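Local coordinates for 2',5'-phosphodiesterase 12 (Homo sapiens, PDB 4Z2B), which belongs to the endonuclease/exonuclease/phosphatase family and pairs a DNase I-like domain with an N-terminal domain of the E-set clan, at residues L130-V135 and T186-D191; P336-G341 and N414-E419. One frame throughout, in Å; residues are numbered along the deposited sequence. Where two conformers were deposited one is given.

Contact 1. Residues L130-V135 and T186-D191; sequences LYTKKV and TGYNAD
The ring of Tyr188 turns its edge to Thr132, whose OG1 lies in the ring plane, 3.9 Å from CD1. The second flat group, the Asn189 amide, has its acceptor, Thr132 O, almost in its plane: ND2 gives this backbone O a hydrogen bond of 2.8 Å, almost perfectly straight at 179° and lying in the plane of that carbonyl, which should help fix the rotation of the amide. Lys133 O is also near ND2, but at a poor angle for bonding. Thr132 answers with its own side chain, OG1 donating to Gly187 O over 2.9 Å from a position tilted 28° off the carbonyl plane. With chi1 at 64°, OG1 sits between the backbone N and C of Thr132 and faces the C-terminal end of the helix. Thr132 CB lies 3.4 Å from Tyr188 O. Farther along, Val135 CG2 rests against Asn189 CB at 4.1 Å, the two side chains crossing at about a right angle. Asn189 is the first residue to leave helical angles, with positive phi; the two bonds tie the loop after helix 125-129 to the end region of helix 174-187. Arg142 of strand 140-147 binds Lys134 O and Tyr188 O through NH1. His129 meets the Tyr188 ring edge-to-face, the Tyr188 hydroxyl bonds Glu184, and Asp191 pairs with Lys236 and Arg233 as the chain enters strand 192-198.

Contact 2. Residues P336-G341 and N414-E419; sequences PVIFCG and NALEVE
Leu416 reaches Ile338 with one methyl: CD1 comes within 3.6 Å of Ile338 CG1, the two side chains crossing at about a right angle. This is the tight, buried part of the contact. The same methyl lies 3.7 Å from the backbone O of Val337 and 4.1 Å from Pro336 CB, so a single branch of the leucine touches three successive residues of 336-341. Leu416 holds CG beside its backbone N (chi1 -53°) and points its CB toward the opposing strand, which brings CD1 onto that strand while CD2 lies farther from Ile338. Ile338 meets it with the longer branch: the chain bends beside the backbone N at CG1 (chi1 -65°), turning that carbon to the leucine although CB does not face Leu416 directly. On the more open side Pro336 and Ala415, both partly exposed, meet: the alanine methyl CB touches the CB-CG edge of the proline ring, 3.7 Å from Pro336 CB and 3.8 Å from CG. No hydrogen bond joins the two segments, so the contact is van der Waals packing, nearly all of it between apolar side chains, and beyond Leu416 the strands part, with Glu417 and everything after it too far to touch 336-341. The arrangement is that of facing sheets in a DNase I-like sandwich: strand 337-342 lies between strands 295-302 and 403-412 in one sheet, whereas strand 416-421 is an outermost strand of the other. Ile338 also touches Thr143 of strand 140-147, while Val337 turns to the opposite side and packs on Ile324 and Ser328 of helix 310-331. Between the sheets the chain crosses just after strand 403-412, where Asp412 OD1 accepts bonds from the backbone N of Asn414 and Ala415.

In the fold
Contact 1 and contact 2 lie 19 Å apart between centres, with nearest atoms about 8 Å apart, and follow one another along the chain. Contact 1 is partly buried and mostly polar, fastening a loop to a helix end through backbone carbonyls, with lysines at its outer side. Contact 2 is buried and almost wholly apolar, as suits the space between two sheets, and packs an edge strand of one sheet on an inner strand of the other. No helix or strand belongs to both, yet strand 140-147 runs beside each: its Arg142 serves contact 1, and its Thr143, the next residue, meets contact 2.

Contact 1. Residues L130-V135 and T186-D191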
ATOM      1  N   LEU A 130       1.400  12.391  13.802  1.00 14.35           N
ATOM      2  CA  LEU A 130       1.046  12.919  15.127  1.00 14.61           C
ATOM      3  C   LEU A 130      -0.381  12.514  15.521  1.00 17.91           C
ATOM      4  O   LEU A 130      -0.685  12.513  16.701  1.00 18.95           O
ATOM      5  CB  LEU A 130       1.220  14.448  15.226  1.00 14.15           C
ATOM      6  CG  LEU A 130       2.657  14.981  15.003  1.00 18.25           C
ATOM      7  CD1 LEU A 130       2.678  16.505  15.079  1.00 19.28           C
ATOM      8  CD2 LEU A 130       3.661  14.371  16.036  1.00 19.81           C
ATOM      9  N   TYR A 131      -1.239  12.156  14.536  1.00 14.27           N
ATOM     10  CA  TYR A 131      -2.610  11.701  14.722  1.00 13.75           C
ATOM     11  C   TYR A 131      -2.748  10.189  14.812  1.00 19.59           C
ATOM     12  O   TYR A 131      -3.846   9.700  15.084  1.00 21.84           O
ATOM     13  CB  TYR A 131      -3.476  12.145  13.534  1.00 15.23           C
ATOM     14  CG  TYR A 131      -3.753  13.625  13.473  1.00 16.75           C
ATOM     15  CD1 TYR A 131      -2.865  14.494  12.843  1.00 19.73           C
ATOM     16  CD2 TYR A 131      -4.935  14.153  13.985  1.00 18.45           C
ATOM     17  CE1 TYR A 131      -3.120  15.865  12.770  1.00 21.16           C
ATOM     18  CE2 TYR A 131      -5.227  15.513  13.871  1.00 19.20           C
ATOM     19  CZ  TYR A 131      -4.313  16.365  13.268  1.00 27.47           C
ATOM     20  OH  TYR A 131      -4.597  17.700  13.157  1.00 28.60           O
ATOM     21  N   THR A 132      -1.689   9.444  14.492  1.00 14.37           N
ATOM     22  CA  THR A 132      -1.775   7.983  14.411  1.00 14.12           C
ATOM     23  C   THR A 132      -0.677   7.303  15.253  1.00 18.40           C
ATOM     24  O   THR A 132      -0.201   6.235  14.883  1.00 15.74           O
ATOM     25  CB  THR A 132      -1.653   7.580  12.913  1.00 16.20           C
ATOM     26  OG1 THR A 132      -0.358   7.957  12.457  1.00 14.03           O
ATOM     27  CG2 THR A 132      -2.706   8.275  12.012  1.00 14.38           C
ATOM     28  N   LYS A 133      -0.323   7.883  16.410  1.00 19.02           N
ATOM     29  CA  LYS A 133       0.733   7.322  17.259  1.00 20.53           C
ATOM     30  C   LYS A 133       0.379   5.945  17.852  1.00 23.58           C
ATOM     31  O   LYS A 133       1.277   5.194  18.247  1.00 23.96           O
ATOM     32  CB  LYS A 133       1.086   8.296  18.381  1.00 25.13           C
ATOM     33  CG  LYS A 133       1.963   9.450  17.907  1.00 32.23           C
ATOM     34  CD  LYS A 133       2.447  10.317  19.067  1.00 43.14           C
ATOM     35  CE  LYS A 133       3.782   9.864  19.620  1.00 57.84           C
ATOM     36  NZ  LYS A 133       4.377  10.869  20.544  1.00 66.21           N
ATOM     37  N   LYS A 134      -0.907   5.595  17.873  1.00 19.90           N
ATOM     38  CA  LYS A 134      -1.329   4.330  18.459  1.00 20.13           C
ATOM     39  C   LYS A 134      -2.277   3.556  17.592  1.00 20.52           C
ATOM     40  O   LYS A 134      -3.084   4.137  16.874  1.00 18.90           O
ATOM     41  CB  LYS A 134      -2.022   4.578  19.812  1.00 22.68           C
ATOM     42  CG  LYS A 134      -1.106   5.124  20.912  1.00 39.59           C
ATOM     43  CD  LYS A 134      -0.672   4.041  21.894  1.00 56.17           C
ATOM     44  CE  LYS A 134       0.069   4.601  23.094  1.00 71.50           C
ATOM     45  NZ  LYS A 134       1.460   5.020  22.762  1.00 82.85           N
ATOM     46  N   VAL A 135      -2.254   2.241  17.746  1.00 17.41           N
ATOM     47  CA  VAL A 135      -3.222   1.339  17.100  1.00 18.17           C
ATOM     48  C   VAL A 135      -4.614   1.703  17.670  1.00 24.46           C
ATOM     49  O   VAL A 135      -4.708   1.991  18.864  1.00 25.60           O
ATOM     50  CB  VAL A 135      -2.844  -0.142  17.342  1.00 20.45           C
ATOM     51  CG1 VAL A 135      -3.963  -1.095  16.896  1.00 20.10           C
ATOM     52  CG2 VAL A 135      -1.521  -0.490  16.658  1.00 19.55           C
ATOM     53  N   THR A 186       4.040   2.164   8.351  1.00 11.67           N
ATOM     54  CA  THR A 186       4.145   1.651   9.725  1.00 11.59           C
ATOM     55  C   THR A 186       3.735   2.737  10.745  1.00 14.39           C
ATOM     56  O   THR A 186       3.052   2.408  11.716  1.00 14.74           O
ATOM     57  CB  THR A 186       5.554   1.078  10.030  1.00 14.20           C
ATOM     58  OG1 THR A 186       6.560   2.103   9.927  1.00 10.72           O
ATOM     59  CG2 THR A 186       5.907  -0.110   9.132  1.00 13.19           C
ATOM     60  N   GLY A 187       4.047   4.001  10.454  1.00 11.63           N
ATOM     61  CA  GLY A 187       3.728   5.132  11.330  1.00 10.83           C
ATOM     62  C   GLY A 187       2.239   5.433  11.417  1.00 14.37           C
ATOM     63  O   GLY A 187       1.773   6.030  12.399  1.00 14.18           O
ATOM     64  N   TYR A 188       1.459   4.980  10.417  1.00 11.92           N
ATOM     65  CA  TYR A 188       0.000   5.142  10.470  1.00 12.26           C
ATOM     66  C   TYR A 188      -0.648   4.175  11.485  1.00 14.92           C
ATOM     67  O   TYR A 188      -1.798   4.397  11.862  1.00 12.44           O
ATOM     68  CB  TYR A 188      -0.658   4.971   9.086  1.00 12.30           C
ATOM     69  CG  TYR A 188      -0.353   6.105   8.124  1.00 11.39           C
ATOM     70  CD1 TYR A 188      -0.309   7.425   8.563  1.00 12.58           C
ATOM     71  CD2 TYR A 188      -0.153   5.860   6.766  1.00 11.91           C
ATOM     72  CE1 TYR A 188      -0.028   8.469   7.683  1.00 12.60           C
ATOM     73  CE2 TYR A 188       0.071   6.901   5.868  1.00 11.44           C
ATOM     74  CZ  TYR A 188       0.178   8.201   6.337  1.00 13.55           C
ATOM     75  OH  TYR A 188       0.474   9.223   5.465  1.00 12.30           O
ATOM     76  N   ASN A 189       0.060   3.117  11.916  1.00 10.48           N
ATOM     77  CA  ASN A 189      -0.489   2.120  12.879  1.00 11.41           C
ATOM     78  C   ASN A 189      -1.924   1.718  12.476  1.00 14.24           C
ATOM     79  O   ASN A 189      -2.866   1.803  13.278  1.00 12.95           O
ATOM     80  CB  ASN A 189      -0.451   2.691  14.307  1.00 11.64           C
ATOM     81  CG  ASN A 189       0.955   2.743  14.804  1.00 17.22           C
ATOM     82  OD1 ASN A 189       1.633   1.724  14.856  1.00 15.27           O
ATOM     83  ND2 ASN A 189       1.470   3.933  15.023  1.00 15.26           N
ATOM     84  N   ALA A 190      -2.069   1.280  11.214  1.00 11.25           N
ATOM     85  CA  ALA A 190      -3.363   1.003  10.565  1.00 11.12           C
ATOM     86  C   ALA A 190      -3.831  -0.443  10.728  1.00 13.67           C
ATOM     87  O   ALA A 190      -3.072  -1.298  11.164  1.00 13.51           O
ATOM     88  CB  ALA A 190      -3.267   1.339   9.080  1.00 12.57           C
ATOM     89  N   ASP A 191      -5.084  -0.711  10.333  1.00 10.52           N
ATOM     90  CA  ASP A 191      -5.686  -2.045  10.421  1.00 11.12           C
ATOM     91  C   ASP A 191      -5.951  -2.661   9.056  1.00 14.17           C
ATOM     92  O   ASP A 191      -5.908  -3.892   8.936  1.00 13.41           O
ATOM     93  CB  ASP A 191      -7.006  -1.981  11.213  1.00 12.85           C
ATOM     94  CG  ASP A 191      -6.855  -1.309  12.559  1.00 16.44           C
ATOM     95  OD1 ASP A 191      -5.799  -1.509  13.210  1.00 15.61           O
ATOM     96  OD2 ASP A 191      -7.768  -0.556  12.947  1.00 16.59           O
TER

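Contact 2. Residues P336-G341 and N414-E419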
ATOM      1  N   PRO A 336     -20.707  -5.368   5.383  1.00 16.05           N
ATOM      2  CA  PRO A 336     -20.319  -4.003   5.004  1.00 16.13           C
ATOM      3  C   PRO A 336     -19.151  -3.973   4.015  1.00 19.11           C
ATOM      4  O   PRO A 336     -18.256  -4.830   4.070  1.00 17.62           O
ATOM      5  CB  PRO A 336     -19.904  -3.365   6.331  1.00 18.01           C
ATOM      6  CG  PRO A 336     -20.560  -4.181   7.389  1.00 22.81           C
ATOM      7  CD  PRO A 336     -20.558  -5.573   6.840  1.00 18.09           C
ATOM      8  N   VAL A 337     -19.182  -2.988   3.113  1.00 15.77           N
ATOM      9  CA  VAL A 337     -18.143  -2.826   2.096  1.00 14.45           C
ATOM     10  C   VAL A 337     -17.271  -1.601   2.373  1.00 15.88           C
ATOM     11  O   VAL A 337     -17.760  -0.512   2.696  1.00 14.50           O
ATOM     12  CB  VAL A 337     -18.761  -2.769   0.665  1.00 18.42           C
ATOM     13  CG1 VAL A 337     -17.738  -2.300  -0.391  1.00 17.67           C
ATOM     14  CG2 VAL A 337     -19.330  -4.134   0.278  1.00 18.27           C
ATOM     15  N   ILE A 338     -15.958  -1.811   2.224  1.00 13.99           N
ATOM     16  CA  ILE A 338     -14.909  -0.779   2.208  1.00 13.38           C
ATOM     17  C   ILE A 338     -14.290  -0.911   0.810  1.00 14.77           C
ATOM     18  O   ILE A 338     -13.814  -1.991   0.494  1.00 14.37           O
ATOM     19  CB  ILE A 338     -13.848  -0.917   3.341  1.00 16.38           C
ATOM     20  CG1 ILE A 338     -14.470  -0.706   4.745  1.00 17.51           C
ATOM     21  CG2 ILE A 338     -12.681   0.094   3.081  1.00 17.32           C
ATOM     22  CD1 ILE A 338     -13.569  -1.126   5.915  1.00 17.80           C
ATOM     23  N   PHE A 339     -14.341   0.124  -0.022  1.00 11.75           N
ATOM     24  CA  PHE A 339     -13.833   0.018  -1.400  1.00 10.14           C
ATOM     25  C   PHE A 339     -12.833   1.104  -1.624  1.00 13.04           C
ATOM     26  O   PHE A 339     -13.213   2.265  -1.848  1.00 11.55           O
ATOM     27  CB  PHE A 339     -15.001   0.081  -2.436  1.00 10.67           C
ATOM     28  CG  PHE A 339     -14.677  -0.221  -3.890  1.00 11.83           C
ATOM     29  CD1 PHE A 339     -13.389  -0.586  -4.278  1.00 13.33           C
ATOM     30  CD2 PHE A 339     -15.659  -0.133  -4.873  1.00 13.76           C
ATOM     31  CE1 PHE A 339     -13.095  -0.865  -5.619  1.00 13.14           C
ATOM     32  CE2 PHE A 339     -15.353  -0.396  -6.221  1.00 15.42           C
ATOM     33  CZ  PHE A 339     -14.077  -0.786  -6.577  1.00 12.64           C
ATOM     34  N   CYS A 340     -11.532   0.728  -1.535  1.00  8.70           N
ATOM     35  CA  CYS A 340     -10.412   1.645  -1.742  1.00  9.44           C
ATOM     36  C   CYS A 340      -9.977   1.625  -3.173  1.00 14.11           C
ATOM     37  O   CYS A 340     -10.188   0.638  -3.891  1.00 11.45           O
ATOM     38  CB  CYS A 340      -9.228   1.266  -0.855  1.00  9.67           C
ATOM     39  SG  CYS A 340      -9.584   1.264   0.918  1.00 13.30           S
ATOM     40  N   GLY A 341      -9.254   2.667  -3.546  1.00 11.80           N
ATOM     41  CA  GLY A 341      -8.552   2.645  -4.819  1.00 11.51           C
ATOM     42  C   GLY A 341      -8.103   3.963  -5.366  1.00 14.24           C
ATOM     43  O   GLY A 341      -8.453   5.023  -4.851  1.00 13.33           O
ATOM     44  N   ASN A 414     -24.540   3.103   5.421  1.00 19.18           N
ATOM     45  CA  ASN A 414     -25.528   2.575   6.391  1.00 19.55           C
ATOM     46  C   ASN A 414     -24.869   1.680   7.432  1.00 22.50           C
ATOM     47  O   ASN A 414     -25.374   1.532   8.546  1.00 22.27           O
ATOM     48  CB  ASN A 414     -26.605   1.773   5.664  1.00 19.47           C
ATOM     49  CG  ASN A 414     -27.481   2.606   4.798  1.00 27.46           C
ATOM     50  OD1 ASN A 414     -27.896   3.700   5.175  1.00 28.48           O
ATOM     51  ND2 ASN A 414     -27.816   2.070   3.644  1.00 26.60           N
ATOM     52  N   ALA A 415     -23.744   1.076   7.071  1.00 18.83           N
ATOM     53  CA  ALA A 415     -23.079   0.139   7.952  1.00 18.37           C
ATOM     54  C   ALA A 415     -21.824   0.720   8.610  1.00 22.29           C
ATOM     55  O   ALA A 415     -21.428   0.223   9.663  1.00 22.40           O
ATOM     56  CB  ALA A 415     -22.734  -1.122   7.178  1.00 19.62           C
ATOM     57  N   LEU A 416     -21.208   1.765   8.017  1.00 19.60           N
ATOM     58  CA  LEU A 416     -19.978   2.346   8.563  1.00 19.34           C
ATOM     59  C   LEU A 416     -20.042   3.856   8.623  1.00 22.39           C
ATOM     60  O   LEU A 416     -20.745   4.480   7.837  1.00 22.02           O
ATOM     61  CB  LEU A 416     -18.739   1.907   7.728  1.00 19.12           C
ATOM     62  CG  LEU A 416     -18.547   0.386   7.516  1.00 23.29           C
ATOM     63  CD1 LEU A 416     -17.629   0.092   6.327  1.00 23.48           C
ATOM     64  CD2 LEU A 416     -18.073  -0.314   8.776  1.00 24.47           C
ATOM     65  N   GLU A 417     -19.298   4.452   9.550  0.50 19.64           N
ATOM     66  CA  GLU A 417     -19.228   5.905   9.669  0.50 20.07           C
ATOM     67  C   GLU A 417     -17.788   6.312   9.994  0.50 23.49           C
ATOM     68  O   GLU A 417     -17.027   5.523  10.564  0.50 22.67           O
ATOM     69  CB  GLU A 417     -20.253   6.478  10.675  0.50 21.81           C
ATOM     70  CG  GLU A 417     -20.142   5.974  12.102  0.50 32.29           C
ATOM     71  CD  GLU A 417     -21.097   6.634  13.077  0.50 52.89           C
ATOM     72  OE1 GLU A 417     -22.033   5.948  13.548  0.50 48.65           O
ATOM     73  OE2 GLU A 417     -20.861   7.809  13.439  0.50 45.29           O
ATOM     74  N   VAL A 418     -17.415   7.519   9.580  1.00 20.22           N
ATOM     75  CA  VAL A 418     -16.058   8.064   9.740  1.00 20.17           C
ATOM     76  C   VAL A 418     -15.943   8.787  11.072  1.00 26.63           C
ATOM     77  O   VAL A 418     -16.655   9.769  11.317  1.00 27.67           O
ATOM     78  CB  VAL A 418     -15.669   8.992   8.572  1.00 22.65           C
ATOM     79  CG1 VAL A 418     -14.212   9.407   8.662  1.00 22.04           C
ATOM     80  CG2 VAL A 418     -15.961   8.340   7.237  1.00 22.24           C
ATOM     81  N   GLU A 419     -15.009   8.313  11.906  1.00 23.05           N
ATOM     82  CA  GLU A 419     -14.679   8.847  13.238  1.00 22.83           C
ATOM     83  C   GLU A 419     -13.566   9.883  13.149  1.00 25.78           C
ATOM     84  O   GLU A 419     -13.543  10.822  13.946  1.00 26.57           O
ATOM     85  CB  GLU A 419     -14.261   7.702  14.177  1.00 23.86           C
TER